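Local coordinates for zinc phosphodiesterase ELAC protein 1 (Homo sapiens, PDB 3ZWF), which is a two-zinc phosphodiesterase that has some tRNA 3'-processing endonuclease activity and, in tRNA repair, removes a 2',3'-cyclic phosphate from cleaved tRNAs, at residues V172-R177 / V261-E266. Residues are numbered along the deposited sequence; the frame is centred on the assembly and turned at random.
Sequences VVKAFR and VKLCFE
L263 of helix 259-263 reaches strand 171-179, and its two methyls divide the work. CD1 lies 3.7 Å from F176 CD1, lodged between F176 and K174, two residues whose side chains leave the same face of the strand. The same L263 CD1 is 4.0 Å from K174 CB. The other methyl, L263 CD2, sits 3.7 Å from K174 CD. The lysine chain, extended beyond CG (chi2 177°), crosses the leucine at about a right angle, offering its methylenes as apolar surface while NZ continues to a long, weak ion pair with E160. F176 and L263 instead slide past each other, pointing opposite ways.

C264 adds a sulfur-aromatic contact. Its SG is 3.5 Å from F176 CZ and 4.4 Å from the F176 ring centroid, 51° off the normal, an oblique approach.

In the metallo-beta-lactamase fold of the RNase Z family, the contact packs helix 259-263 and the residue after it against one of the two large sheets, on the strand that leads toward the zinc ligand H180. The F176 side chain remains about 12 Å from that of H180, so the two do not touch.

Farther out, L249 and C247 of strand 245-249 touch F176 and C264 respectively. K245 NZ donates hydrogen bonds to the backbone O of L263 and of F265, linking segment 261-266 to strand 245-249 of the same sheet.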
ATOM      1  N   VAL A 172     -12.688  27.747   4.615  1.00 41.26           N
ATOM      2  CA  VAL A 172     -11.681  27.793   5.689  1.00 41.78           C
ATOM      3  C   VAL A 172     -11.539  26.379   6.206  1.00 38.55           C
ATOM      4  O   VAL A 172     -12.542  25.766   6.621  1.00 39.55           O
ATOM      5  CB  VAL A 172     -12.088  28.688   6.874  1.00 45.94           C
ATOM      6  CG1 VAL A 172     -10.898  28.876   7.797  1.00 45.12           C
ATOM      7  CG2 VAL A 172     -12.559  29.998   6.389  1.00 53.18           C
ATOM      8  N   VAL A 173     -10.310  25.865   6.167  1.00 35.58           N
ATOM      9  CA  VAL A 173     -10.006  24.516   6.651  1.00 33.74           C
ATOM     10  C   VAL A 173      -8.966  24.546   7.770  1.00 33.16           C
ATOM     11  O   VAL A 173      -7.919  25.202   7.663  1.00 35.08           O
ATOM     12  CB  VAL A 173      -9.578  23.568   5.510  1.00 33.02           C
ATOM     13  CG1 VAL A 173      -9.313  22.159   6.020  1.00 31.01           C
ATOM     14  CG2 VAL A 173     -10.644  23.566   4.437  1.00 34.08           C
ATOM     15  N   LYS A 174      -9.301  23.874   8.869  1.00 32.37           N
ATOM     16  CA  LYS A 174      -8.474  23.846  10.074  1.00 32.30           C
ATOM     17  C   LYS A 174      -8.339  22.430  10.557  1.00 31.37           C
ATOM     18  O   LYS A 174      -9.179  21.594  10.231  1.00 31.67           O
ATOM     19  CB  LYS A 174      -9.078  24.721  11.182  1.00 34.08           C
ATOM     20  CG  LYS A 174      -9.120  26.180  10.831  1.00 36.83           C
ATOM     21  CD  LYS A 174      -9.790  27.004  11.901  1.00 38.90           C
ATOM     22  CE  LYS A 174      -9.616  28.456  11.565  1.00 39.84           C
ATOM     23  NZ  LYS A 174     -10.373  29.221  12.558  1.00 42.13           N
ATOM     24  N   ALA A 175      -7.267  22.165  11.303  1.00 30.10           N
ATOM     25  CA  ALA A 175      -7.102  20.889  12.006  1.00 29.18           C
ATOM     26  C   ALA A 175      -7.148  21.147  13.517  1.00 29.78           C
ATOM     27  O   ALA A 175      -6.894  22.255  14.006  1.00 30.76           O
ATOM     28  CB  ALA A 175      -5.813  20.199  11.623  1.00 28.29           C
ATOM     29  N   PHE A 176      -7.481  20.101  14.246  1.00 29.29           N
ATOM     30  CA  PHE A 176      -7.461  20.131  15.701  1.00 29.85           C
ATOM     31  C   PHE A 176      -6.959  18.793  16.248  1.00 29.03           C
ATOM     32  O   PHE A 176      -6.949  17.780  15.549  1.00 29.27           O
ATOM     33  CB  PHE A 176      -8.833  20.500  16.293  1.00 30.71           C
ATOM     34  CG  PHE A 176      -9.993  19.637  15.808  1.00 30.33           C
ATOM     35  CD1 PHE A 176     -10.619  19.879  14.603  1.00 30.14           C
ATOM     36  CD2 PHE A 176     -10.433  18.563  16.570  1.00 30.29           C
ATOM     37  CE1 PHE A 176     -11.638  19.081  14.171  1.00 30.36           C
ATOM     38  CE2 PHE A 176     -11.502  17.759  16.162  1.00 31.09           C
ATOM     39  CZ  PHE A 176     -12.113  18.020  14.947  1.00 29.91           C
ATOM     40  N   ARG A 177      -6.553  18.820  17.507  1.00 29.58           N
ATOM     41  CA  ARG A 177      -5.848  17.711  18.123  1.00 29.10           C
ATOM     42  C   ARG A 177      -6.817  16.708  18.734  1.00 28.95           C
ATOM     43  O   ARG A 177      -7.781  17.091  19.450  1.00 29.72           O
ATOM     44  CB  ARG A 177      -4.902  18.192  19.210  1.00 29.97           C
ATOM     45  CG  ARG A 177      -3.800  19.130  18.698  1.00 30.20           C
ATOM     46  CD  ARG A 177      -3.004  19.695  19.861  1.00 31.32           C
ATOM     47  NE  ARG A 177      -3.853  20.540  20.678  1.00 32.53           N
ATOM     48  CZ  ARG A 177      -3.625  20.866  21.942  1.00 33.74           C
ATOM     49  NH1 ARG A 177      -2.544  20.430  22.578  1.00 33.95           N
ATOM     50  NH2 ARG A 177      -4.492  21.644  22.579  1.00 34.90           N
ATOM     51  N   VAL A 261     -14.107  20.842  20.068  1.00 56.89           N
ATOM     52  CA  VAL A 261     -15.545  21.046  20.287  1.00 48.82           C
ATOM     53  C   VAL A 261     -16.042  22.318  19.585  1.00 53.93           C
ATOM     54  O   VAL A 261     -17.167  22.367  19.017  1.00 46.23           O
ATOM     55  CB  VAL A 261     -15.908  21.086  21.790  1.00 66.34           C
ATOM     56  CG1 VAL A 261     -17.412  20.992  21.958  1.00 66.11           C
ATOM     57  CG2 VAL A 261     -15.207  19.959  22.551  1.00 73.91           C
ATOM     58  N   LYS A 262     -15.186  23.343  19.628  1.00 49.90           N
ATOM     59  CA  LYS A 262     -15.513  24.651  19.074  1.00 50.30           C
ATOM     60  C   LYS A 262     -15.578  24.570  17.553  1.00 44.61           C
ATOM     61  O   LYS A 262     -16.484  25.110  16.942  1.00 44.91           O
ATOM     62  CB  LYS A 262     -14.493  25.717  19.522  1.00 46.34           C
ATOM     63  N   LEU A 263     -14.616  23.873  16.949  1.00 43.83           N
ATOM     64  CA  LEU A 263     -14.557  23.775  15.489  1.00 40.15           C
ATOM     65  C   LEU A 263     -15.659  22.925  14.879  1.00 41.55           C
ATOM     66  O   LEU A 263     -16.061  23.162  13.752  1.00 48.50           O
ATOM     67  CB  LEU A 263     -13.214  23.217  15.046  1.00 39.49           C
ATOM     68  CG  LEU A 263     -12.110  24.280  14.943  1.00 41.99           C
ATOM     69  CD1 LEU A 263     -10.781  23.623  14.619  1.00 42.30           C
ATOM     70  CD2 LEU A 263     -12.464  25.387  13.943  1.00 46.33           C
ATOM     71  N   CYS A 264     -16.148  21.968  15.647  1.00 37.02           N
ATOM     72  CA  CYS A 264     -17.171  21.018  15.164  1.00 36.68           C
ATOM     73  C   CYS A 264     -18.584  21.473  15.428  1.00 37.41           C
ATOM     74  O   CYS A 264     -19.530  20.764  15.066  1.00 38.50           O
ATOM     75  CB  CYS A 264     -16.972  19.644  15.790  1.00 34.62           C
ATOM     76  SG  CYS A 264     -15.475  18.795  15.242  1.00 35.37           S
ATOM     77  N   PHE A 265     -18.731  22.637  16.071  1.00 39.23           N
ATOM     78  CA  PHE A 265     -20.040  23.119  16.481  1.00 41.94           C
ATOM     79  C   PHE A 265     -21.000  23.195  15.298  1.00 41.02           C
ATOM     80  O   PHE A 265     -20.694  23.802  14.281  1.00 42.28           O
ATOM     81  CB  PHE A 265     -19.924  24.500  17.141  1.00 43.28           C
ATOM     82  CG  PHE A 265     -21.236  25.049  17.644  1.00 47.80           C
ATOM     83  CD1 PHE A 265     -22.016  24.323  18.519  1.00 54.60           C
ATOM     84  CD2 PHE A 265     -21.681  26.290  17.234  1.00 56.02           C
ATOM     85  CE1 PHE A 265     -23.234  24.839  18.985  1.00 56.98           C
ATOM     86  CE2 PHE A 265     -22.878  26.808  17.687  1.00 53.99           C
ATOM     87  CZ  PHE A 265     -23.663  26.076  18.561  1.00 58.18           C
ATOM     88  N   GLU A 266     -22.156  22.580  15.466  1.00 41.10           N
ATOM     89  CA  GLU A 266     -23.226  22.532  14.448  1.00 43.10           C
ATOM     90  C   GLU A 266     -22.757  22.010  13.082  1.00 43.04           C
ATOM     91  O   GLU A 266     -23.287  22.392  12.030  1.00 44.97           O
ATOM     92  CB  GLU A 266     -23.945  23.885  14.327  1.00 48.06           C
ATOM     93  CG  GLU A 266     -24.723  24.215  15.593  1.00 49.57           C
ATOM     94  CD  GLU A 266     -25.593  25.460  15.450  1.00 56.55           C
ATOM     95  OE1 GLU A 266     -25.234  26.371  14.669  1.00 52.98           O
ATOM     96  OE2 GLU A 266     -26.631  25.502  16.134  1.00 57.20           O
TER